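Local coordinates for vascular protein tyrosine phosphatase 1 (Rattus norvegicus, PDB 3I36), which probably catalyses removal of phosphate from phosphotyrosine residues of proteins, being the catalytic domain of a receptor-type protein tyrosine phosphatase, at residues L285-T289 with E290-V294; F46-E49 with Y50-K54; V177-P180 with E181-I184; I221-R224 with Y225-D229. All blocks are in the same frame, centred on the assembly; numbering follows the deposited sequence.

How the contacts relate
All four contacts are local, and along the chain they run in series, so none nests in or crosses another. Contact 2 comes first, near the C-terminal end of helix 28-53. Contact 3 follows and closes the tight turn of the hairpin between strands 169-178 and 182-191. Contact 4 is one run of helix 218-231. Contact 1 comes last, where the loop after helix 272-280 starts helix 290-305. Contacts 1 and 2 touch, their centres about 9 Å apart, and join helix 28-53 to the loop that carries a likely substrate-binding residue. Contacts 3 and 4 also touch, about 13 Å apart between centres, and join the sheet to a helix.

Contact 1 (L285-T289 with E290-V294); sequences LMVQT and EDQYV
Thr-289 is the N-cap of helix 290-305, and its carbonyl O takes the 3.1 Å bond from Tyr-293 N that begins the helical pattern. Its side chain caps the same end. With chi1 at 69°, OG1 faces the first turn and accepts from Gln-292 N at 3.0 Å. Gln-292 completes a capping box. Its extended side chain crosses that of Thr-289 at about a right angle, with CG 3.2 Å from Thr-289 OG1. The amide OE1 then receives two backbone N-H groups. Gln-288 N gives the short bond, 2.7 Å to OE1 and nearly in line with the C=O (161°). Thr-289 N gives a weak one to the same OE1 at 3.3 Å. On the other branch, Gln-292 NE2 donates to a water, which in turn donates to Gln-288 OE1. A leucine in place of Gln-292 would probably leave Gln-288 N without its acceptor and break the water link between the two amides. Val-287 adds an apolar touch: its CG1 lies 3.9 Å from Tyr-293 CB and meets the ring at its edge. The segment 285-289 belongs to the Q-loop of the phosphatase fold. Gln-288 probably binds substrate, and its side chain is about 6 Å from that of the likely nucleophile Cys-244. Val-287 is also bonded through its backbone to Val-248 of the phosphate-binding loop. Tyr-293 packs on helix 272-280, and its hydroxyl bonds Glu-49 of helix 28-53.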
loop_
_atom_site.group_PDB
_atom_site.type_symbol
_atom_site.label_atom_id
_atom_site.label_comp_id
_atom_site.label_asym_id
_atom_site.label_seq_id
_atom_site.Cartn_x
_atom_site.Cartn_y
_atom_site.Cartn_z
ATOM N N LEU A 285 1.659 11.672 2.635
ATOM C CA LEU A 285 0.565 11.282 3.511
ATOM C C LEU A 285 0.585 9.830 3.962
ATOM O O LEU A 285 -0.369 9.371 4.576
ATOM C CB LEU A 285 -0.764 11.575 2.814
ATOM C CG LEU A 285 -1.022 13.058 2.584
ATOM C CD1 LEU A 285 -2.215 13.251 1.689
ATOM C CD2 LEU A 285 -1.213 13.774 3.933
ATOM N N MET A 286 1.645 9.095 3.642
ATOM C CA MET A 286 1.691 7.687 4.017
ATOM C C MET A 286 1.458 7.585 5.511
ATOM O O MET A 286 2.160 8.233 6.287
ATOM C CB MET A 286 3.032 7.068 3.638
ATOM C CG MET A 286 3.367 7.221 2.159
ATOM S SD MET A 286 2.024 6.617 1.116
ATOM C CE MET A 286 2.042 4.903 1.566
ATOM N N VAL A 287 0.459 6.790 5.897
ATOM C CA VAL A 287 -0.040 6.759 7.269
ATOM C C VAL A 287 -0.627 8.136 7.523
ATOM O O VAL A 287 0.021 9.051 8.037
ATOM C CB VAL A 287 1.049 6.381 8.309
ATOM C CG1 VAL A 287 0.421 6.193 9.702
ATOM C CG2 VAL A 287 1.744 5.097 7.878
ATOM N N GLN A 288 -1.879 8.258 7.129
ATOM C CA GLN A 288 -2.446 9.551 6.812
ATOM C C GLN A 288 -3.127 10.202 7.998
ATOM O O GLN A 288 -3.369 11.400 7.990
ATOM C CB GLN A 288 -3.443 9.376 5.679
ATOM C CG GLN A 288 -4.089 10.658 5.236
ATOM C CD GLN A 288 -4.936 10.436 4.028
ATOM O OE1 GLN A 288 -5.416 9.319 3.791
ATOM N NE2 GLN A 288 -5.108 11.481 3.226
ATOM N N THR A 289 -3.431 9.407 9.018
ATOM C CA THR A 289 -4.060 9.936 10.210
ATOM C C THR A 289 -3.248 9.533 11.437
ATOM O O THR A 289 -2.535 8.538 11.434
ATOM C CB THR A 289 -5.515 9.418 10.371
ATOM O OG1 THR A 289 -5.490 8.019 10.683
ATOM C CG2 THR A 289 -6.291 9.620 9.088
ATOM N N GLU A 290 -3.359 10.320 12.488
ATOM C CA GLU A 290 -2.700 9.985 13.727
ATOM C C GLU A 290 -3.223 8.645 14.248
ATOM O O GLU A 290 -2.467 7.852 14.779
ATOM C CB GLU A 290 -2.968 11.090 14.736
ATOM C CG GLU A 290 -2.173 10.992 15.978
ATOM C CD GLU A 290 -2.531 12.114 16.909
ATOM O OE1 GLU A 290 -2.130 13.248 16.607
ATOM O OE2 GLU A 290 -3.231 11.852 17.908
ATOM N N ASP A 291 -4.515 8.390 14.080
ATOM C CA ASP A 291 -5.093 7.126 14.528
ATOM C C ASP A 291 -4.366 5.965 13.858
ATOM O O ASP A 291 -4.031 4.961 14.495
ATOM C CB ASP A 291 -6.593 7.052 14.196
ATOM C CG ASP A 291 -7.423 8.077 14.957
ATOM O OD1 ASP A 291 -6.859 8.884 15.726
ATOM O OD2 ASP A 291 -8.658 8.066 14.786
ATOM N N GLN A 292 -4.102 6.101 12.566
ATOM C CA GLN A 292 -3.358 5.057 11.876
ATOM C C GLN A 292 -1.978 4.887 12.472
ATOM O O GLN A 292 -1.505 3.770 12.626
ATOM C CB GLN A 292 -3.241 5.355 10.380
ATOM C CG GLN A 292 -4.559 5.152 9.671
ATOM C CD GLN A 292 -4.564 5.710 8.274
ATOM O OE1 GLN A 292 -3.578 6.289 7.823
ATOM N NE2 GLN A 292 -5.683 5.551 7.583
ATOM N N TYR A 293 -1.322 6.000 12.771
ATOM C CA TYR A 293 0.020 5.946 13.327
ATOM C C TYR A 293 0.010 5.253 14.686
ATOM O O TYR A 293 0.900 4.468 14.998
ATOM C CB TYR A 293 0.584 7.350 13.466
ATOM C CG TYR A 293 2.036 7.387 13.873
ATOM C CD1 TYR A 293 3.037 7.217 12.935
ATOM C CD2 TYR A 293 2.404 7.584 15.196
ATOM C CE1 TYR A 293 4.361 7.252 13.287
ATOM C CE2 TYR A 293 3.735 7.633 15.562
ATOM C CZ TYR A 293 4.710 7.457 14.597
ATOM O OH TYR A 293 6.041 7.499 14.931
ATOM N N VAL A 294 -0.988 5.565 15.499
ATOM C CA VAL A 294 -1.114 4.896 16.782
ATOM C C VAL A 294 -1.433 3.428 16.556
ATOM O O VAL A 294 -0.895 2.561 17.230
ATOM C CB VAL A 294 -2.190 5.546 17.662
ATOM C CG1 VAL A 294 -2.400 4.721 18.937
ATOM C CG2 VAL A 294 -1.782 6.974 17.997
HETATM O O HOH W 1 -6.519 7.255 5.292
#

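Contact 2 (F46-E49 with Y50-K54); sequences FAEE and YEDLK
The C-terminal part of helix 28-53 holds this contact, where the carbonyls of Phe-46, Ala-47 and Glu-48 accept from the N-H groups of Tyr-50, Glu-51 and Asp-52. The bond from Glu-51 N to Ala-47 O is 2.8 Å. The next step is looser: Leu-53 N reaches Glu-49 O at 3.2 Å in a weak bond with an N-H...O angle of only 130°. The side chains of the later turn lie against carbonyls of the earlier one. Tyr-50 CB sits 3.3 Å from Phe-46 O, and Leu-53 CG sits 3.5 Å from Glu-49 O. Asp-52 turns its CG beside its own backbone N (chi1 -81°), which brings CG to 3.3 Å from Glu-48 O. Its carboxylate also lies near that of Glu-48, with OD2 of Asp-52 and OE2 of Glu-48 5.3 Å apart. The like charges probably disfavour each other mildly. Glu-51 does find a mate. Its chain bends, and OE2 takes Lys-54 NZ at 2.7 Å in a salt bridge on the syn side, 16° out of the carboxylate plane. Glu-49 is buried, and its OE1 bonds the hydroxyl of Tyr-34. Tyr-50 OH bonds Val-287 O in the loop before helix 290-305. Phe-46 and Ala-47 pack on that helix. Leu-53 packs both on it and on helix 272-280.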
loop_
_atom_site.group_PDB
_atom_site.type_symbol
_atom_site.label_atom_id
_atom_site.label_comp_id
_atom_site.label_asym_id
_atom_site.label_seq_id
_atom_site.Cartn_x
_atom_site.Cartn_y
_atom_site.Cartn_z
ATOM N N PHE A 46 2.794 9.933 20.923
ATOM C CA PHE A 46 2.526 9.504 19.554
ATOM C C PHE A 46 2.137 10.694 18.691
ATOM O O PHE A 46 2.559 10.802 17.543
ATOM C CB PHE A 46 1.417 8.457 19.522
ATOM C CG PHE A 46 1.829 7.129 20.071
ATOM C CD1 PHE A 46 1.022 6.453 20.972
ATOM C CD2 PHE A 46 3.029 6.551 19.684
ATOM C CE1 PHE A 46 1.404 5.225 21.472
ATOM C CE2 PHE A 46 3.415 5.325 20.188
ATOM C CZ PHE A 46 2.603 4.662 21.075
ATOM N N ALA A 47 1.321 11.581 19.242
ATOM C CA ALA A 47 0.906 12.774 18.521
ATOM C C ALA A 47 2.122 13.613 18.151
ATOM O O ALA A 47 2.189 14.174 17.060
ATOM C CB ALA A 47 -0.089 13.592 19.356
ATOM N N GLU A 48 3.081 13.692 19.068
ATOM C CA GLU A 48 4.299 14.451 18.831
ATOM C C GLU A 48 5.136 13.826 17.720
ATOM O O GLU A 48 5.662 14.524 16.847
ATOM C CB GLU A 48 5.129 14.538 20.110
ATOM C CG GLU A 48 6.394 15.365 19.951
ATOM C CD GLU A 48 7.145 15.518 21.265
ATOM O OE1 GLU A 48 7.159 14.552 22.059
ATOM O OE2 GLU A 48 7.710 16.607 21.503
ATOM N N GLU A 49 5.271 12.506 17.760
ATOM C CA GLU A 49 6.044 11.818 16.732
ATOM C C GLU A 49 5.384 12.061 15.393
ATOM O O GLU A 49 6.042 12.364 14.400
ATOM C CB GLU A 49 6.092 10.318 17.008
ATOM C CG GLU A 49 7.019 9.946 18.125
ATOM C CD GLU A 49 7.013 8.459 18.401
ATOM O OE1 GLU A 49 7.474 8.069 19.488
ATOM O OE2 GLU A 49 6.543 7.691 17.535
ATOM N N TYR A 50 4.065 11.921 15.376
ATOM C CA TYR A 50 3.325 12.025 14.140
ATOM C C TYR A 50 3.375 13.454 13.608
ATOM O O TYR A 50 3.477 13.674 12.405
ATOM C CB TYR A 50 1.884 11.570 14.364
ATOM C CG TYR A 50 1.138 11.427 13.079
ATOM C CD1 TYR A 50 1.432 10.392 12.198
ATOM C CD2 TYR A 50 0.150 12.335 12.733
ATOM C CE1 TYR A 50 0.751 10.269 11.003
ATOM C CE2 TYR A 50 -0.531 12.220 11.555
ATOM C CZ TYR A 50 -0.224 11.190 10.691
ATOM O OH TYR A 50 -0.910 11.092 9.523
ATOM N N GLU A 51 3.325 14.427 14.510
ATOM C CA GLU A 51 3.427 15.827 14.113
ATOM C C GLU A 51 4.800 16.105 13.524
ATOM O O GLU A 51 4.945 16.878 12.573
ATOM C CB GLU A 51 3.169 16.746 15.307
ATOM C CG GLU A 51 3.484 18.214 15.043
ATOM C CD GLU A 51 2.532 18.862 14.049
ATOM O OE1 GLU A 51 1.501 18.248 13.693
ATOM O OE2 GLU A 51 2.816 19.999 13.622
ATOM N N ASP A 52 5.812 15.451 14.076
ATOM C CA ASP A 52 7.180 15.585 13.565
ATOM C C ASP A 52 7.312 15.058 12.151
ATOM O O ASP A 52 8.194 15.472 11.403
ATOM C CB ASP A 52 8.154 14.827 14.460
ATOM C CG ASP A 52 8.536 15.613 15.683
ATOM O OD1 ASP A 52 8.244 16.829 15.723
ATOM O OD2 ASP A 52 9.127 15.013 16.599
ATOM N N LEU A 53 6.434 14.131 11.796
ATOM C CA LEU A 53 6.425 13.573 10.454
ATOM C C LEU A 53 5.689 14.471 9.457
ATOM O O LEU A 53 5.811 14.288 8.246
ATOM C CB LEU A 53 5.768 12.195 10.479
ATOM C CG LEU A 53 6.611 11.106 11.158
ATOM C CD1 LEU A 53 5.791 9.849 11.330
ATOM C CD2 LEU A 53 7.868 10.828 10.343
ATOM N N LYS A 54 4.946 15.442 9.971
ATOM C CA LYS A 54 3.969 16.160 9.157
ATOM C C LYS A 54 4.516 16.686 7.832
ATOM O O LYS A 54 3.882 16.548 6.782
ATOM C CB LYS A 54 3.354 17.318 9.956
ATOM C CG LYS A 54 2.192 17.989 9.242
ATOM C CD LYS A 54 1.516 19.056 10.117
ATOM C CE LYS A 54 2.485 20.159 10.494
ATOM N NZ LYS A 54 1.854 21.178 11.385
#

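Contact 3 (V177-P180 with E181-I184); sequences VVLP and EWTI
Glu-181 and Pro-180 sit side by side at the corner of a tight beta hairpin. A bend at chi2 (74°) folds the glutamate carboxylate back along the proline ring, with OE1 3.3 Å from Pro-180 CD. Its CB lies over one face of the Trp-182 indole, toward the rim. A glycine in place of Glu-181 would probably leave that part of the indole face and the side of the proline ring without their neighbour. Trp-182 follows. Its carbonyl O is gripped twice, by Leu-179 N at 2.8 Å and by a water that also donates to Val-177 O. Its indole runs alongside Leu-179, whose CD1 is 4.0 Å from Trp-182 NE1. Thr-183 faces Val-178 in an antiparallel non-hydrogen-bonded pair. Its OG1 meets Val-178 CG1 at 3.5 Å, and a second water joins this hydroxyl to Leu-179 O. Thr-183 CA also makes a CA-H...O contact of 3.2 Å with Val-177 O. Ile-184 closes the contact in a hydrogen-bonded pair with Val-177. The bond from Val-177 N to Ile-184 O is 2.8 Å, and that from Ile-184 N to Val-177 O is 2.9 Å. Strand 196-205 runs on the other side of strand 182-191, and Thr-183 is bonded through its backbone to His-204. The side chains of Trp-182 and Ile-184 rest on helix 218-231.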
loop_
_atom_site.group_PDB
_atom_site.type_symbol
_atom_site.label_atom_id
_atom_site.label_comp_id
_atom_site.label_asym_id
_atom_site.label_seq_id
_atom_site.Cartn_x
_atom_site.Cartn_y
_atom_site.Cartn_z
ATOM N N VAL A 177 -11.976 -16.439 -3.227
ATOM C CA VAL A 177 -12.416 -16.943 -1.948
ATOM C C VAL A 177 -12.821 -15.759 -1.097
ATOM O O VAL A 177 -12.011 -14.865 -0.826
ATOM C CB VAL A 177 -11.306 -17.704 -1.242
ATOM C CG1 VAL A 177 -11.807 -18.243 0.097
ATOM C CG2 VAL A 177 -10.811 -18.834 -2.128
ATOM N N VAL A 178 -14.084 -15.745 -0.693
ATOM C CA VAL A 178 -14.587 -14.663 0.135
ATOM C C VAL A 178 -14.678 -15.092 1.589
ATOM O O VAL A 178 -15.212 -16.147 1.902
ATOM C CB VAL A 178 -15.966 -14.203 -0.327
ATOM C CG1 VAL A 178 -16.468 -13.069 0.556
ATOM C CG2 VAL A 178 -15.915 -13.777 -1.783
ATOM N N LEU A 179 -14.107 -14.278 2.467
ATOM C CA LEU A 179 -14.354 -14.382 3.895
ATOM C C LEU A 179 -14.941 -13.042 4.296
ATOM O O LEU A 179 -14.871 -12.093 3.532
ATOM C CB LEU A 179 -13.059 -14.639 4.661
ATOM C CG LEU A 179 -12.352 -15.969 4.396
ATOM C CD1 LEU A 179 -11.128 -16.096 5.301
ATOM C CD2 LEU A 179 -13.309 -17.143 4.605
ATOM N N PRO A 180 -15.537 -12.956 5.487
ATOM C CA PRO A 180 -16.061 -11.640 5.869
ATOM C C PRO A 180 -14.941 -10.609 5.947
ATOM O O PRO A 180 -15.139 -9.451 5.585
ATOM C CB PRO A 180 -16.654 -11.893 7.257
ATOM C CG PRO A 180 -16.991 -13.364 7.260
ATOM C CD PRO A 180 -15.902 -14.012 6.447
ATOM N N GLU A 181 -13.767 -11.047 6.387
ATOM C CA GLU A 181 -12.646 -10.148 6.671
ATOM C C GLU A 181 -11.946 -9.690 5.404
ATOM O O GLU A 181 -11.518 -8.545 5.298
ATOM C CB GLU A 181 -11.635 -10.847 7.583
ATOM C CG GLU A 181 -12.169 -11.139 8.980
ATOM C CD GLU A 181 -13.168 -12.290 9.008
ATOM O OE1 GLU A 181 -13.143 -13.129 8.076
ATOM O OE2 GLU A 181 -13.969 -12.360 9.969
ATOM N N TRP A 182 -11.809 -10.605 4.454
ATOM C CA TRP A 182 -11.157 -10.294 3.196
ATOM C C TRP A 182 -11.496 -11.310 2.131
ATOM O O TRP A 182 -11.940 -12.432 2.411
ATOM C CB TRP A 182 -9.636 -10.227 3.357
ATOM C CG TRP A 182 -9.030 -11.434 4.017
ATOM C CD1 TRP A 182 -8.837 -12.674 3.467
ATOM C CD2 TRP A 182 -8.526 -11.503 5.350
ATOM N NE1 TRP A 182 -8.240 -13.509 4.383
ATOM C CE2 TRP A 182 -8.034 -12.812 5.545
ATOM C CE3 TRP A 182 -8.432 -10.579 6.395
ATOM C CZ2 TRP A 182 -7.456 -13.221 6.750
ATOM C CZ3 TRP A 182 -7.863 -10.991 7.593
ATOM C CH2 TRP A 182 -7.384 -12.303 7.757
ATOM N N THR A 183 -11.274 -10.896 0.895
ATOM C CA THR A 183 -11.484 -11.747 -0.248
ATOM C C THR A 183 -10.162 -11.869 -0.958
ATOM O O THR A 183 -9.428 -10.897 -1.095
ATOM C CB THR A 183 -12.517 -11.127 -1.185
ATOM O OG1 THR A 183 -13.779 -11.118 -0.518
ATOM C CG2 THR A 183 -12.608 -11.909 -2.505
ATOM N N ILE A 184 -9.852 -13.078 -1.389
ATOM C CA ILE A 184 -8.630 -13.306 -2.106
ATOM C C ILE A 184 -9.002 -13.771 -3.491
ATOM O O ILE A 184 -9.819 -14.689 -3.662
ATOM C CB ILE A 184 -7.747 -14.337 -1.386
ATOM C CG1 ILE A 184 -7.341 -13.780 -0.013
ATOM C CG2 ILE A 184 -6.514 -14.648 -2.221
ATOM C CD1 ILE A 184 -6.633 -14.776 0.874
HETATM O O HOH W 2 -10.840 -14.790 1.637
HETATM O O HOH W 3 -14.363 -10.088 1.989
#

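Contact 4 (I221-R224 with Y225-D229); sequences INFR and YLVRD
Ile-221 to Arg-224 offer their carbonyls to the N-H groups of Tyr-225 to Arg-228, four helical bonds in a row. The one from Arg-228 N to Arg-224 O is the shortest, at 2.8 Å. Apolar contacts come next. Val-227 CG2 lies over one face of the Phe-223 ring, offset toward its rim, and is 4.2 Å from Phe-223 CE2. Ile-221 and Tyr-225 point the same way, but Tyr-225 was modelled in two conformers, so the short approach of its ring to Ile-221 is doubtful. All this belongs to helix 218-231, which follows the WPD loop carrying Asp-210, a probable substrate-binding residue. The helix lies between the mixed sheet and helix 249-267. Phe-223 and Val-227 face the sheet, where both meet Phe-203 and Val-141. The two arginines, Arg-224 and Arg-228, face helix 249-267. Arg-224 starts with CG anti to the backbone N (chi1 -163°), then bends twice, and its guanidinium comes back over the next turn. Arg-228 CG sits over the centre of one face of that group, 3.5 Å from Arg-224 CZ. Arg-224 NH1 and Arg-228 NE come within 4.2 Å; Asp-258 forms a salt bridge with each arginine and probably offsets the like charges, while Tyr-262 makes a cation-pi contact with Arg-224. In one modelled conformer of Tyr-225, Arg-224 CZ also stands over its ring, 4.5 Å from the centroid. In this cation-pi contact the guanidinium meets the ring face edge-on, NH2 foremost (planes 89° apart), and it may hold for only one of the two conformers.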
loop_
_atom_site.group_PDB
_atom_site.type_symbol
_atom_site.label_atom_id
_atom_site.label_comp_id
_atom_site.label_asym_id
_atom_site.label_seq_id
_atom_site.Cartn_x
_atom_site.Cartn_y
_atom_site.Cartn_z
ATOM N N ILE A 221 -2.974 -8.016 10.655
ATOM C CA ILE A 221 -1.677 -8.672 10.761
ATOM C C ILE A 221 -1.721 -10.066 10.132
ATOM O O ILE A 221 -0.812 -10.446 9.400
ATOM C CB ILE A 221 -1.194 -8.741 12.215
ATOM C CG1 ILE A 221 -0.790 -7.346 12.700
ATOM C CG2 ILE A 221 -0.038 -9.728 12.349
ATOM C CD1 ILE A 221 -0.734 -7.205 14.219
ATOM N N ASN A 222 -2.782 -10.823 10.404
ATOM C CA ASN A 222 -2.961 -12.124 9.776
ATOM C C ASN A 222 -3.084 -12.002 8.262
ATOM O O ASN A 222 -2.583 -12.840 7.517
ATOM C CB ASN A 222 -4.187 -12.827 10.357
ATOM C CG ASN A 222 -4.010 -13.187 11.817
ATOM O OD1 ASN A 222 -2.886 -13.316 12.307
ATOM N ND2 ASN A 222 -5.125 -13.355 12.522
ATOM N N PHE A 223 -3.762 -10.951 7.819
ATOM C CA PHE A 223 -3.913 -10.670 6.399
ATOM C C PHE A 223 -2.534 -10.392 5.809
ATOM O O PHE A 223 -2.186 -10.930 4.756
ATOM C CB PHE A 223 -4.833 -9.467 6.247
ATOM C CG PHE A 223 -4.960 -8.948 4.861
ATOM C CD1 PHE A 223 -5.843 -9.527 3.969
ATOM C CD2 PHE A 223 -4.252 -7.825 4.464
ATOM C CE1 PHE A 223 -6.000 -9.005 2.702
ATOM C CE2 PHE A 223 -4.403 -7.308 3.189
ATOM C CZ PHE A 223 -5.285 -7.903 2.309
ATOM N N ARG A 224 -1.744 -9.562 6.485
ATOM C CA ARG A 224 -0.362 -9.351 6.054
ATOM C C ARG A 224 0.394 -10.670 5.953
ATOM O O ARG A 224 1.125 -10.909 4.983
ATOM C CB ARG A 224 0.423 -8.394 6.969
ATOM C CG ARG A 224 1.670 -7.903 6.217
ATOM C CD ARG A 224 3.049 -8.010 6.898
ATOM N NE ARG A 224 3.363 -9.294 7.482
ATOM C CZ ARG A 224 4.590 -9.799 7.656
ATOM N NH1 ARG A 224 5.688 -9.188 7.234
ATOM N NH2 ARG A 224 4.713 -10.968 8.256
ATOM N N TYR A 225 0.263 -11.521 6.965
ATOM C CA TYR A 225 0.919 -12.821 6.905
ATOM C C TYR A 225 0.485 -13.611 5.675
ATOM O O TYR A 225 1.301 -14.276 5.050
ATOM C CB TYR A 225 0.709 -13.631 8.189
ATOM C CG TYR A 225 1.619 -13.190 9.314
ATOM C CD1 TYR A 225 2.993 -13.406 9.249
ATOM C CD2 TYR A 225 1.111 -12.545 10.432
ATOM C CE1 TYR A 225 3.827 -12.996 10.268
ATOM C CE2 TYR A 225 1.940 -12.141 11.462
ATOM C CZ TYR A 225 3.291 -12.364 11.372
ATOM O OH TYR A 225 4.109 -11.951 12.389
ATOM N N LEU A 226 -0.791 -13.528 5.316
ATOM C CA LEU A 226 -1.264 -14.231 4.120
ATOM C C LEU A 226 -0.560 -13.708 2.874
ATOM O O LEU A 226 -0.092 -14.478 2.030
ATOM C CB LEU A 226 -2.777 -14.080 3.970
ATOM C CG LEU A 226 -3.632 -14.826 4.993
ATOM C CD1 LEU A 226 -5.106 -14.690 4.655
ATOM C CD2 LEU A 226 -3.224 -16.303 5.069
ATOM N N VAL A 227 -0.482 -12.386 2.769
ATOM C CA VAL A 227 0.198 -11.769 1.644
ATOM C C VAL A 227 1.629 -12.265 1.597
ATOM O O VAL A 227 2.135 -12.665 0.547
ATOM C CB VAL A 227 0.192 -10.235 1.764
ATOM C CG1 VAL A 227 0.996 -9.590 0.635
ATOM C CG2 VAL A 227 -1.230 -9.717 1.777
ATOM N N ARG A 228 2.287 -12.231 2.744
ATOM C CA ARG A 228 3.682 -12.636 2.826
ATOM C C ARG A 228 3.869 -14.112 2.485
ATOM O O ARG A 228 4.844 -14.502 1.831
ATOM C CB ARG A 228 4.228 -12.311 4.218
ATOM C CG ARG A 228 4.680 -10.851 4.327
ATOM C CD ARG A 228 5.724 -10.629 3.269
ATOM N NE ARG A 228 6.077 -9.231 3.060
ATOM C CZ ARG A 228 6.779 -8.813 2.015
ATOM N NH1 ARG A 228 7.175 -9.696 1.109
ATOM N NH2 ARG A 228 7.076 -7.527 1.864
ATOM N N ASP A 229 2.928 -14.933 2.927
ATOM C CA ASP A 229 2.992 -16.349 2.622
ATOM C C ASP A 229 3.031 -16.544 1.113
ATOM O O ASP A 229 3.842 -17.309 0.576
ATOM C CB ASP A 229 1.789 -17.067 3.213
ATOM C CG ASP A 229 1.911 -18.570 3.097
ATOM O OD1 ASP A 229 2.767 -19.147 3.796
ATOM O OD2 ASP A 229 1.161 -19.159 2.297
#